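Local coordinates for cytoplasmic protein (Cryptococcus neoformans var. grubii serotype A, PDB 7LPQ) that probably hydrolyses steryl beta-glucosides, splitting the glucose from the sterol as a retaining-type family 5 glycoside hydrolase, at residues 46-51 / 583-588; 40-45 / 569-574; 143-148 / 268-273. All coordinates share one frame; numbering follows the deposited sequence.

Contact 1. Residues 46-51 / 583-588. With YAJ (~{N}-[(3~{R},5~{S})-5-(hydroxymethyl)-1-methyl-pyrrolidin-3-yl]-2-(3-oxidanylidene-4~{H}-1,4-benzoxazin-6-yl)ethanamide), chain E.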
loop_
_atom_site.group_PDB
_atom_site.type_symbol
_atom_site.label_atom_id
_atom_site.label_comp_id
_atom_site.label_asym_id
_atom_site.label_seq_id
_atom_site.Cartn_x
_atom_site.Cartn_y
_atom_site.Cartn_z
ATOM N N SER A 46 9.480 1.325 6.811
ATOM C CA SER A 46 10.287 1.047 7.995
ATOM C C SER A 46 9.432 0.798 9.234
ATOM O O SER A 46 9.927 0.213 10.204
ATOM C CB SER A 46 11.255 2.205 8.263
ATOM O OG SER A 46 10.565 3.341 8.757
ATOM N N ALA A 47 8.164 1.224 9.221
ATOM C CA ALA A 47 7.265 1.018 10.352
ATOM C C ALA A 47 6.634 -0.371 10.354
ATOM O O ALA A 47 5.760 -0.647 11.187
ATOM C CB ALA A 47 6.159 2.075 10.356
ATOM N N LYS A 48 7.048 -1.246 9.435
ATOM C CA LYS A 48 6.486 -2.584 9.383
ATOM C C LYS A 48 7.064 -3.501 10.450
ATOM O O LYS A 48 6.427 -4.504 10.800
ATOM C CB LYS A 48 6.737 -3.197 8.005
ATOM C CG LYS A 48 5.830 -2.713 6.896
ATOM C CD LYS A 48 6.162 -3.464 5.604
ATOM C CE LYS A 48 5.430 -2.875 4.410
ATOM N NZ LYS A 48 5.816 -3.528 3.128
ATOM N N HIS A 49 8.250 -3.190 10.963
ATOM C CA HIS A 49 8.953 -4.048 11.902
ATOM C C HIS A 49 9.543 -3.210 13.022
ATOM O O HIS A 49 9.836 -2.025 12.828
ATOM C CB HIS A 49 10.076 -4.834 11.210
ATOM C CG HIS A 49 10.867 -4.025 10.229
ATOM N ND1 HIS A 49 11.871 -3.162 10.611
ATOM C CD2 HIS A 49 10.811 -3.961 8.875
ATOM C CE1 HIS A 49 12.394 -2.594 9.538
ATOM N NE2 HIS A 49 11.768 -3.062 8.471
ATOM N N PRO A 50 9.741 -3.800 14.200
ATOM C CA PRO A 50 10.297 -3.040 15.325
ATOM C C PRO A 50 11.767 -2.735 15.099
ATOM O O PRO A 50 12.398 -3.231 14.168
ATOM C CB PRO A 50 10.083 -3.956 16.536
ATOM C CG PRO A 50 9.987 -5.328 15.972
ATOM C CD PRO A 50 9.519 -5.222 14.531
ATOM N N ASN A 51 12.303 -1.878 15.968
ATOM C CA ASN A 51 13.710 -1.513 15.902
ATOM C C ASN A 51 14.589 -2.753 16.017
ATOM O O ASN A 51 14.363 -3.613 16.871
ATOM C CB ASN A 51 14.055 -0.524 17.021
ATOM C CG ASN A 51 13.392 0.831 16.839
ATOM O OD1 ASN A 51 13.777 1.612 15.967
ATOM N ND2 ASN A 51 12.383 1.110 17.656
ATOM N N ASP A 583 14.920 -2.004 1.527
ATOM C CA ASP A 583 14.018 -1.464 2.527
ATOM C C ASP A 583 14.014 -2.273 3.821
ATOM O O ASP A 583 13.212 -1.974 4.721
ATOM C CB ASP A 583 12.597 -1.403 1.962
ATOM C CG ASP A 583 12.445 -0.383 0.835
ATOM O OD1 ASP A 583 13.313 0.510 0.688
ATOM O OD2 ASP A 583 11.434 -0.474 0.107
ATOM N N ASN A 584 14.873 -3.290 3.932
ATOM C CA ASN A 584 14.927 -4.148 5.117
ATOM C C ASN A 584 13.634 -4.935 5.304
ATOM O O ASN A 584 13.215 -5.206 6.432
ATOM C CB ASN A 584 15.246 -3.324 6.368
ATOM C CG ASN A 584 16.541 -2.536 6.224
ATOM O OD1 ASN A 584 17.620 -3.112 6.110
ATOM N ND2 ASN A 584 16.434 -1.210 6.212
ATOM N N TRP A 585 12.999 -5.324 4.202
ATOM C CA TRP A 585 11.742 -6.067 4.265
ATOM C C TRP A 585 11.617 -6.932 3.008
ATOM O O TRP A 585 11.285 -6.429 1.930
ATOM C CB TRP A 585 10.561 -5.116 4.405
ATOM C CG TRP A 585 9.272 -5.807 4.682
ATOM C CD1 TRP A 585 8.830 -6.247 5.886
ATOM C CD2 TRP A 585 8.246 -6.128 3.733
ATOM N NE1 TRP A 585 7.590 -6.832 5.754
ATOM C CE2 TRP A 585 7.211 -6.770 4.438
ATOM C CE3 TRP A 585 8.105 -5.937 2.357
ATOM C CZ2 TRP A 585 6.052 -7.220 3.814
ATOM C CZ3 TRP A 585 6.955 -6.391 1.739
ATOM C CH2 TRP A 585 5.946 -7.022 2.467
ATOM N N ASN A 586 11.869 -8.230 3.173
ATOM C CA ASN A 586 11.604 -9.241 2.152
ATOM C C ASN A 586 12.323 -8.948 0.840
ATOM O O ASN A 586 11.879 -9.373 -0.231
ATOM C CB ASN A 586 10.098 -9.392 1.922
ATOM C CG ASN A 586 9.395 -10.046 3.100
ATOM O OD1 ASN A 586 10.023 -10.735 3.902
ATOM N ND2 ASN A 586 8.085 -9.829 3.211
ATOM N N GLY A 587 13.449 -8.243 0.912
ATOM C CA GLY A 587 14.208 -7.941 -0.281
ATOM C C GLY A 587 13.617 -6.869 -1.166
ATOM O O GLY A 587 14.103 -6.679 -2.291
ATOM N N GLU A 588 12.575 -6.176 -0.711
ATOM C CA GLU A 588 12.023 -5.073 -1.482
ATOM C C GLU A 588 12.923 -3.855 -1.345
ATOM O O GLU A 588 13.508 -3.613 -0.288
ATOM C CB GLU A 588 10.613 -4.736 -1.017
ATOM C CG GLU A 588 9.527 -5.574 -1.640
ATOM C CD GLU A 588 8.141 -4.996 -1.403
ATOM O OE1 GLU A 588 8.046 -3.893 -0.817
ATOM O OE2 GLU A 588 7.145 -5.642 -1.807
HETATM C C10 YAJ E . -1.085 -4.006 -6.404
HETATM C C13 YAJ E . -0.252 -5.437 -8.689
HETATM C C20 YAJ E . 3.507 -4.402 -1.411
HETATM C C21 YAJ E . 4.400 -3.276 -1.710
HETATM C C22 YAJ E . 5.057 -2.612 -0.513
HETATM C C01 YAJ E . 6.101 -2.789 -3.333
HETATM C C03 YAJ E . 4.543 -4.587 -3.592
HETATM C C04 YAJ E . 3.344 -5.204 -2.735
HETATM C C06 YAJ E . 1.431 -5.798 -4.293
HETATM C C08 YAJ E . -0.033 -5.740 -4.775
HETATM C C09 YAJ E . -0.370 -5.202 -6.198
HETATM C C11 YAJ E . -1.382 -3.533 -7.703
HETATM C C12 YAJ E . -0.978 -4.230 -8.869
HETATM C C14 YAJ E . 0.028 -5.894 -7.366
HETATM C C16 YAJ E . -0.045 -5.682 -11.153
HETATM C C18 YAJ E . -0.574 -4.336 -11.309
HETATM N N02 YAJ E . 5.403 -3.914 -2.619
HETATM N N05 YAJ E . 1.961 -5.150 -3.237
HETATM N N15 YAJ E . 0.152 -6.163 -9.876
HETATM O O07 YAJ E . 2.205 -6.530 -4.929
HETATM O O17 YAJ E . 0.335 -6.319 -12.146
HETATM O O19 YAJ E . -1.278 -3.779 -10.116
HETATM O O23 YAJ E . 5.696 -3.583 0.307
#
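K48 crosses the W585 side chain at about a right angle, passing over one face of the indole from the five- to the six-membered ring. Its CD sits 3.6 Å from the centroid of the five-membered ring of W585 in a CH-pi contact, and its NZ rests 3.3 Å from the centroid of the six-membered ring, a cation-pi contact only 10° off the normal. The lysine can span both rings because its chain is fully extended beyond CG. From there NZ also donates a weak hydrogen bond to YAJ O23, 2.8 Å away. That hydroxyl gives its own proton to E588 OE1 at 2.6 Å, while YAJ N02 of the pyrrolidine donates to E588 OE2, also at 2.6 Å. The carboxylate thus holds hydroxyl and ring amine together, and K48 NZ, salt-bridged to D145 and 4.5 Å from E588 OE1, probably adds a favourable electrostatic term. Around this first shell, N586 ND2 covers the opposite indole face, and W585 NE1 is tied to the carbonyl of G153. A type I' turn from W585 to E588 brings both side chains to the ligand, and D583 N bonds to E588 O behind it. Farther out, K75 holds the carbonyls of S46 and H49. Together these loops, which follow barrel strands 35-43 and 567-570, form one wall of the glycoside hydrolase pocket.

Contact 2. Residues 40-45 / 569-574. With YAJ (~{N}-[(3~{R},5~{S})-5-(hydroxymethyl)-1-methyl-pyrrolidin-3-yl]-2-(3-oxidanylidene-4~{H}-1,4-benzoxazin-6-yl)ethanamide), chain E.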
loop_
_atom_site.group_PDB
_atom_site.type_symbol
_atom_site.label_atom_id
_atom_site.label_comp_id
_atom_site.label_asym_id
_atom_site.label_seq_id
_atom_site.Cartn_x
_atom_site.Cartn_y
_atom_site.Cartn_z
ATOM N N GLY A 40 2.276 12.548 -2.966
ATOM C CA GLY A 40 3.313 12.388 -1.972
ATOM C C GLY A 40 3.876 10.986 -1.898
ATOM O O GLY A 40 4.074 10.327 -2.933
ATOM N N VAL A 41 4.139 10.515 -0.674
ATOM C CA VAL A 41 4.791 9.230 -0.465
ATOM C C VAL A 41 4.149 8.510 0.708
ATOM O O VAL A 41 3.514 9.119 1.573
ATOM C CB VAL A 41 6.307 9.391 -0.210
ATOM C CG1 VAL A 41 6.941 10.290 -1.269
ATOM C CG2 VAL A 41 6.541 9.961 1.190
ATOM N N ASN A 42 4.335 7.192 0.727
ATOM C CA ASN A 42 4.043 6.389 1.908
ATOM C C ASN A 42 5.192 6.533 2.896
ATOM O O ASN A 42 6.350 6.290 2.542
ATOM C CB ASN A 42 3.861 4.917 1.540
ATOM C CG ASN A 42 2.485 4.619 0.972
ATOM O OD1 ASN A 42 1.568 4.260 1.703
ATOM N ND2 ASN A 42 2.345 4.745 -0.339
ATOM N N LEU A 43 4.876 6.925 4.133
ATOM C CA LEU A 43 5.864 7.098 5.198
ATOM C C LEU A 43 5.380 6.306 6.406
ATOM O O LEU A 43 4.489 6.774 7.127
ATOM C CB LEU A 43 6.029 8.581 5.534
ATOM C CG LEU A 43 6.978 8.921 6.684
ATOM C CD1 LEU A 43 8.424 8.944 6.180
ATOM C CD2 LEU A 43 6.616 10.244 7.343
ATOM N N SER A 44 5.944 5.114 6.646
ATOM C CA SER A 44 6.974 4.499 5.817
ATOM C C SER A 44 7.009 2.995 6.052
ATOM O O SER A 44 6.598 2.520 7.118
ATOM C CB SER A 44 8.347 5.088 6.130
ATOM O OG SER A 44 9.390 4.173 5.822
ATOM N N GLY A 45 7.522 2.254 5.069
ATOM C CA GLY A 45 7.696 0.821 5.222
ATOM C C GLY A 45 8.594 0.428 6.377
ATOM O O GLY A 45 8.474 -0.688 6.892
ATOM N N ALA A 569 0.220 8.362 -3.857
ATOM C CA ALA A 569 1.268 8.314 -2.846
ATOM C C ALA A 569 2.280 7.265 -3.282
ATOM O O ALA A 569 1.939 6.082 -3.387
ATOM C CB ALA A 569 0.696 7.971 -1.467
ATOM N N ILE A 570 3.513 7.695 -3.542
ATOM C CA ILE A 570 4.538 6.778 -4.022
ATOM C C ILE A 570 4.962 5.836 -2.902
ATOM O O ILE A 570 5.117 6.245 -1.748
ATOM C CB ILE A 570 5.749 7.561 -4.564
ATOM C CG1 ILE A 570 5.363 8.356 -5.809
ATOM C CG2 ILE A 570 6.904 6.607 -4.864
ATOM C CD1 ILE A 570 6.231 9.577 -6.032
ATOM N N TRP A 571 5.148 4.564 -3.238
ATOM C CA TRP A 571 5.782 3.603 -2.344
ATOM C C TRP A 571 7.249 3.448 -2.743
ATOM O O TRP A 571 7.537 2.990 -3.858
ATOM C CB TRP A 571 5.063 2.243 -2.404
ATOM C CG TRP A 571 5.606 1.316 -1.382
ATOM C CD1 TRP A 571 6.733 0.571 -1.485
ATOM C CD2 TRP A 571 5.087 1.083 -0.065
ATOM N NE1 TRP A 571 6.963 -0.106 -0.310
ATOM C CE2 TRP A 571 5.961 0.180 0.573
ATOM C CE3 TRP A 571 3.976 1.556 0.637
ATOM C CZ2 TRP A 571 5.743 -0.288 1.863
ATOM C CZ3 TRP A 571 3.764 1.098 1.932
ATOM C CH2 TRP A 571 4.645 0.187 2.530
ATOM N N ASN A 572 8.176 3.840 -1.859
ATOM C CA ASN A 572 7.912 4.439 -0.544
ATOM C C ASN A 572 9.143 5.264 -0.145
ATOM O O ASN A 572 10.013 5.522 -0.976
ATOM C CB ASN A 572 7.590 3.358 0.497
ATOM C CG ASN A 572 8.759 2.428 0.771
ATOM O OD1 ASN A 572 9.282 2.418 1.874
ATOM N ND2 ASN A 572 9.138 1.612 -0.219
ATOM N N TYR A 573 9.214 5.680 1.118
ATOM C CA TYR A 573 10.314 6.507 1.618
ATOM C C TYR A 573 10.827 5.897 2.914
ATOM O O TYR A 573 10.130 5.937 3.936
ATOM C CB TYR A 573 9.860 7.954 1.838
ATOM C CG TYR A 573 10.988 8.921 2.163
ATOM C CD1 TYR A 573 11.729 9.524 1.149
ATOM C CD2 TYR A 573 11.308 9.229 3.480
ATOM C CE1 TYR A 573 12.755 10.401 1.447
ATOM C CE2 TYR A 573 12.329 10.106 3.783
ATOM C CZ TYR A 573 13.046 10.689 2.769
ATOM O OH TYR A 573 14.069 11.564 3.077
ATOM N N VAL A 574 12.033 5.344 2.872
ATOM C CA VAL A 574 12.608 4.593 3.980
ATOM C C VAL A 574 13.890 5.279 4.414
ATOM O O VAL A 574 14.931 5.133 3.772
ATOM C CB VAL A 574 12.887 3.132 3.588
ATOM C CG1 VAL A 574 13.416 2.354 4.778
ATOM C CG2 VAL A 574 11.650 2.502 3.056
HETATM C C10 YAJ E . -1.085 -4.006 -6.404
HETATM C C13 YAJ E . -0.252 -5.437 -8.689
HETATM C C20 YAJ E . 3.507 -4.402 -1.411
HETATM C C21 YAJ E . 4.400 -3.276 -1.710
HETATM C C22 YAJ E . 5.057 -2.612 -0.513
HETATM C C01 YAJ E . 6.101 -2.789 -3.333
HETATM C C03 YAJ E . 4.543 -4.587 -3.592
HETATM C C04 YAJ E . 3.344 -5.204 -2.735
HETATM C C06 YAJ E . 1.431 -5.798 -4.293
HETATM C C08 YAJ E . -0.033 -5.740 -4.775
HETATM C C09 YAJ E . -0.370 -5.202 -6.198
HETATM C C11 YAJ E . -1.382 -3.533 -7.703
HETATM C C12 YAJ E . -0.978 -4.230 -8.869
HETATM C C14 YAJ E . 0.028 -5.894 -7.366
HETATM C C16 YAJ E . -0.045 -5.682 -11.153
HETATM C C18 YAJ E . -0.574 -4.336 -11.309
HETATM N N02 YAJ E . 5.403 -3.914 -2.619
HETATM N N05 YAJ E . 1.961 -5.150 -3.237
HETATM N N15 YAJ E . 0.152 -6.163 -9.876
HETATM O O07 YAJ E . 2.205 -6.530 -4.929
HETATM O O17 YAJ E . 0.335 -6.319 -12.146
HETATM O O19 YAJ E . -1.278 -3.779 -10.116
HETATM O O23 YAJ E . 5.696 -3.583 0.307
#
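N42 carries CG beside its backbone N (chi1 -80°), W571 has its indole CG trans to N (chi1 -173°), and the two side chains cross at about a right angle. The amide carbon N42 CG comes to 3.4 Å from W571 CE3, with amide and ring planes 51° apart. Behind them the backbones pair in parallel, G40 with A569 and V41 with I570. I570 N donates an almost straight 2.8 Å bond to G40 O, and N42 N reaches I570 O over the same 2.8 Å. That carbonyl also receives a weak bond from N42 ND2, while R100 takes N42 OD1 and the carbonyl of G520 takes ND2, which fixes the rotation of the amide. Strands 35-43 and 567-570 are the first and last of the eight parallel strands of a TIM barrel, so their pairing closes the cylinder. Just past strand 567-570 the W571-N572 peptide is cis, as at the tryptophan after the eighth strand in many relatives of this clan; a second cis bond links L43 to S44. Past the regular pairing, Y573 N makes a longer 3.3 Å bond to N42 O, and S44 OG gives its proton to Y573 O at 2.7 Å while accepting from S46 N. On the side away from the pocket, V41 CG2 packs 3.9 Å from Y573 CB, and L43 runs alongside the tyrosine, whose hydroxyl is held by H87 and R90 of helix 83-93. On the pocket side the indole is sandwiched between N572 CB and YAJ, whose C22 lies over the face 3.1 Å from W571 CE2.

Contact 3. Residues 143-148 / 268-273. With YAJ (~{N}-[(3~{R},5~{S})-5-(hydroxymethyl)-1-methyl-pyrrolidin-3-yl]-2-(3-oxidanylidene-4~{H}-1,4-benzoxazin-6-yl)ethanamide), chain E.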
loop_
_atom_site.group_PDB
_atom_site.type_symbol
_atom_site.label_atom_id
_atom_site.label_comp_id
_atom_site.label_asym_id
_atom_site.label_seq_id
_atom_site.Cartn_x
_atom_site.Cartn_y
_atom_site.Cartn_z
ATOM N N HIS A 143 -1.755 -1.122 8.259
ATOM C CA HIS A 143 -0.970 -1.848 7.278
ATOM C C HIS A 143 -0.688 -3.281 7.710
ATOM O O HIS A 143 -0.409 -3.551 8.882
ATOM C CB HIS A 143 0.365 -1.135 7.014
ATOM C CG HIS A 143 0.997 -1.525 5.715
ATOM N ND1 HIS A 143 0.849 -0.780 4.565
ATOM C CD2 HIS A 143 1.758 -2.592 5.378
ATOM C CE1 HIS A 143 1.493 -1.371 3.576
ATOM N NE2 HIS A 143 2.051 -2.475 4.042
ATOM N N GLN A 144 -0.742 -4.187 6.740
ATOM C CA GLN A 144 -0.336 -5.571 6.928
ATOM C C GLN A 144 0.142 -6.122 5.594
ATOM O O GLN A 144 -0.150 -5.566 4.532
ATOM C CB GLN A 144 -1.481 -6.437 7.470
ATOM C CG GLN A 144 -2.606 -6.678 6.487
ATOM C CD GLN A 144 -2.310 -7.831 5.529
ATOM O OE1 GLN A 144 -1.598 -8.782 5.874
ATOM N NE2 GLN A 144 -2.862 -7.748 4.322
ATOM N N ASP A 145 0.896 -7.219 5.669
ATOM C CA ASP A 145 1.315 -7.987 4.507
ATOM C C ASP A 145 1.261 -9.457 4.889
ATOM O O ASP A 145 1.824 -9.848 5.919
ATOM C CB ASP A 145 2.730 -7.616 4.051
ATOM C CG ASP A 145 2.807 -6.224 3.481
ATOM O OD1 ASP A 145 2.409 -6.032 2.308
ATOM O OD2 ASP A 145 3.270 -5.322 4.202
ATOM N N VAL A 146 0.600 -10.268 4.052
ATOM C CA VAL A 146 0.371 -11.688 4.317
ATOM C C VAL A 146 0.124 -11.891 5.806
ATOM O O VAL A 146 0.781 -12.710 6.457
ATOM C CB VAL A 146 1.543 -12.544 3.804
ATOM C CG1 VAL A 146 1.549 -12.535 2.272
ATOM C CG2 VAL A 146 2.871 -12.057 4.334
ATOM N N TRP A 147 -0.802 -11.098 6.345
ATOM C CA TRP A 147 -1.308 -11.163 7.709
ATOM C C TRP A 147 -0.365 -10.594 8.766
ATOM O O TRP A 147 -0.787 -9.763 9.586
ATOM C CB TRP A 147 -1.658 -12.597 8.114
ATOM C CG TRP A 147 -2.219 -12.627 9.505
ATOM C CD1 TRP A 147 -1.604 -13.083 10.631
ATOM C CD2 TRP A 147 -3.505 -12.140 9.920
ATOM N NE1 TRP A 147 -2.429 -12.920 11.722
ATOM C CE2 TRP A 147 -3.601 -12.344 11.310
ATOM C CE3 TRP A 147 -4.581 -11.558 9.248
ATOM C CZ2 TRP A 147 -4.733 -11.992 12.041
ATOM C CZ3 TRP A 147 -5.707 -11.208 9.973
ATOM C CH2 TRP A 147 -5.775 -11.427 11.357
ATOM N N SER A 148 0.890 -11.039 8.784
ATOM C CA SER A 148 1.793 -10.586 9.831
ATOM C C SER A 148 3.240 -10.861 9.456
ATOM O O SER A 148 3.534 -11.627 8.542
ATOM C CB SER A 148 1.461 -11.271 11.164
ATOM O OG SER A 148 1.807 -12.650 11.115
ATOM N N SER A 268 -8.794 1.795 4.555
ATOM C CA SER A 268 -9.234 0.495 5.032
ATOM C C SER A 268 -8.027 -0.429 5.185
ATOM O O SER A 268 -6.898 -0.090 4.804
ATOM C CB SER A 268 -10.281 -0.104 4.090
ATOM O OG SER A 268 -9.859 -0.112 2.737
ATOM N N ILE A 269 -8.270 -1.606 5.761
ATOM C CA ILE A 269 -7.193 -2.562 5.987
ATOM C C ILE A 269 -6.444 -2.812 4.675
ATOM O O ILE A 269 -7.044 -2.968 3.606
ATOM C CB ILE A 269 -7.754 -3.867 6.585
ATOM C CG1 ILE A 269 -6.616 -4.766 7.064
ATOM C CG2 ILE A 269 -8.615 -4.599 5.570
ATOM C CD1 ILE A 269 -7.081 -6.086 7.663
ATOM N N ASN A 270 -5.115 -2.859 4.767
ATOM C CA ASN A 270 -4.263 -2.865 3.590
ATOM C C ASN A 270 -4.256 -4.227 2.911
ATOM O O ASN A 270 -4.069 -5.255 3.570
ATOM C CB ASN A 270 -2.835 -2.482 3.985
ATOM C CG ASN A 270 -1.919 -2.370 2.796
ATOM O OD1 ASN A 270 -1.983 -1.394 2.042
ATOM N ND2 ASN A 270 -1.053 -3.367 2.619
ATOM N N GLU A 271 -4.439 -4.220 1.578
ATOM C CA GLU A 271 -4.363 -5.405 0.729
ATOM C C GLU A 271 -4.838 -6.662 1.456
ATOM O O GLU A 271 -4.055 -7.597 1.668
ATOM C CB GLU A 271 -2.924 -5.591 0.223
ATOM C CG GLU A 271 -2.339 -4.342 -0.441
ATOM C CD GLU A 271 -1.091 -4.617 -1.295
ATOM O OE1 GLU A 271 -0.501 -5.707 -1.166
ATOM O OE2 GLU A 271 -0.698 -3.730 -2.083
ATOM N N PRO A 272 -6.114 -6.732 1.832
ATOM C CA PRO A 272 -6.580 -7.876 2.627
ATOM C C PRO A 272 -6.500 -9.180 1.852
ATOM O O PRO A 272 -6.802 -9.239 0.658
ATOM C CB PRO A 272 -8.036 -7.516 2.951
ATOM C CG PRO A 272 -8.458 -6.618 1.817
ATOM C CD PRO A 272 -7.216 -5.823 1.454
ATOM N N GLY A 273 -6.083 -10.233 2.548
ATOM C CA GLY A 273 -6.050 -11.545 1.937
ATOM C C GLY A 273 -7.432 -12.170 1.851
ATOM O O GLY A 273 -8.314 -11.920 2.673
HETATM C C10 YAJ E . -1.085 -4.006 -6.404
HETATM C C13 YAJ E . -0.252 -5.437 -8.689
HETATM C C20 YAJ E . 3.507 -4.402 -1.411
HETATM C C21 YAJ E . 4.400 -3.276 -1.710
HETATM C C22 YAJ E . 5.057 -2.612 -0.513
HETATM C C01 YAJ E . 6.101 -2.789 -3.333
HETATM C C03 YAJ E . 4.543 -4.587 -3.592
HETATM C C04 YAJ E . 3.344 -5.204 -2.735
HETATM C C06 YAJ E . 1.431 -5.798 -4.293
HETATM C C08 YAJ E . -0.033 -5.740 -4.775
HETATM C C09 YAJ E . -0.370 -5.202 -6.198
HETATM C C11 YAJ E . -1.382 -3.533 -7.703
HETATM C C12 YAJ E . -0.978 -4.230 -8.869
HETATM C C14 YAJ E . 0.028 -5.894 -7.366
HETATM C C16 YAJ E . -0.045 -5.682 -11.153
HETATM C C18 YAJ E . -0.574 -4.336 -11.309
HETATM N N02 YAJ E . 5.403 -3.914 -2.619
HETATM N N05 YAJ E . 1.961 -5.150 -3.237
HETATM N N15 YAJ E . 0.152 -6.163 -9.876
HETATM O O07 YAJ E . 2.205 -6.530 -4.929
HETATM O O17 YAJ E . 0.335 -6.319 -12.146
HETATM O O19 YAJ E . -1.278 -3.779 -10.116
HETATM O O23 YAJ E . 5.696 -3.583 0.307
HETATM O O HOH W 1 0.406 -7.069 0.857
#
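Q144 and N270 exchange two hydrogen bonds, each side chain reaching the other's main chain. Q144 NE2 donates to N270 O at 2.9 Å, and N270 ND2 returns a bond to Q144 O at 3.1 Å. Both are fairly straight and lie close to the plane of the donating amide; the second also lies in the plane of the accepting carbonyl. The glutamine reaches across because its chain starts with CG between N and the carbonyl carbon (chi1 70°) and bends at chi2 (83°). Its other amide atom, OE1, faces W147 N in a contact modelled so short that its length is doubtful. On the ligand side E271 OE2 accepts a 3.2 Å bond from YAJ N05, the amide nitrogen, and is also held by H452. A water donates to D145 OD1 at 2.7 Å and to E271 OE1 at 2.6 Å, spanning two carboxylates that stand 4.5 Å apart at D145 OD1 and E271 OE1. Next comes the stack: the N270 amide lies over one face of the H143 ring, 21° from parallel, with ND2 3.4 Å from H143 CE1. D141 holds ND1 of that histidine, and R100 takes N270 OD1. D145 OD2 lies in the ring plane at the edge and takes a weak bond from H143 NE2; its stronger partner is S154 OG. Outermost, helices 206-221 and 400-419 pack against Q144, W147, I269 and P272. N270, E271 and P272 spell the Asn-Glu-Pro signature after the fourth barrel strand of family 5. Its glutamate is the acid/base in relatives, so E271 probably plays that part here, and its bond to the ligand amide is consistent with YAJ occupying the catalytic site.

All three contacts lie at the C-terminal mouth of the barrel and converge on YAJ: contact 1 grips its hydroxymethyl-pyrrolidine, contact 2 lays an indole against C22, and contact 3 holds the linker amide. Their centres are about 13 Å (1 and 2), 15 Å (1 and 3) and 16 Å (2 and 3) apart. K48 of contact 1 is the common joint: its NZ makes a salt bridge with D145 OD2 at 3.3 Å and lies 3.5 Å from W571 CZ2. D583 OD2 and N572 ND2, 3.1 Å apart in a probable hydrogen bond, also tie contacts 1 and 2. W571 CH2 lies 3.7 Å from H143 CE1, joining contacts 2 and 3, and E521 adjoins both.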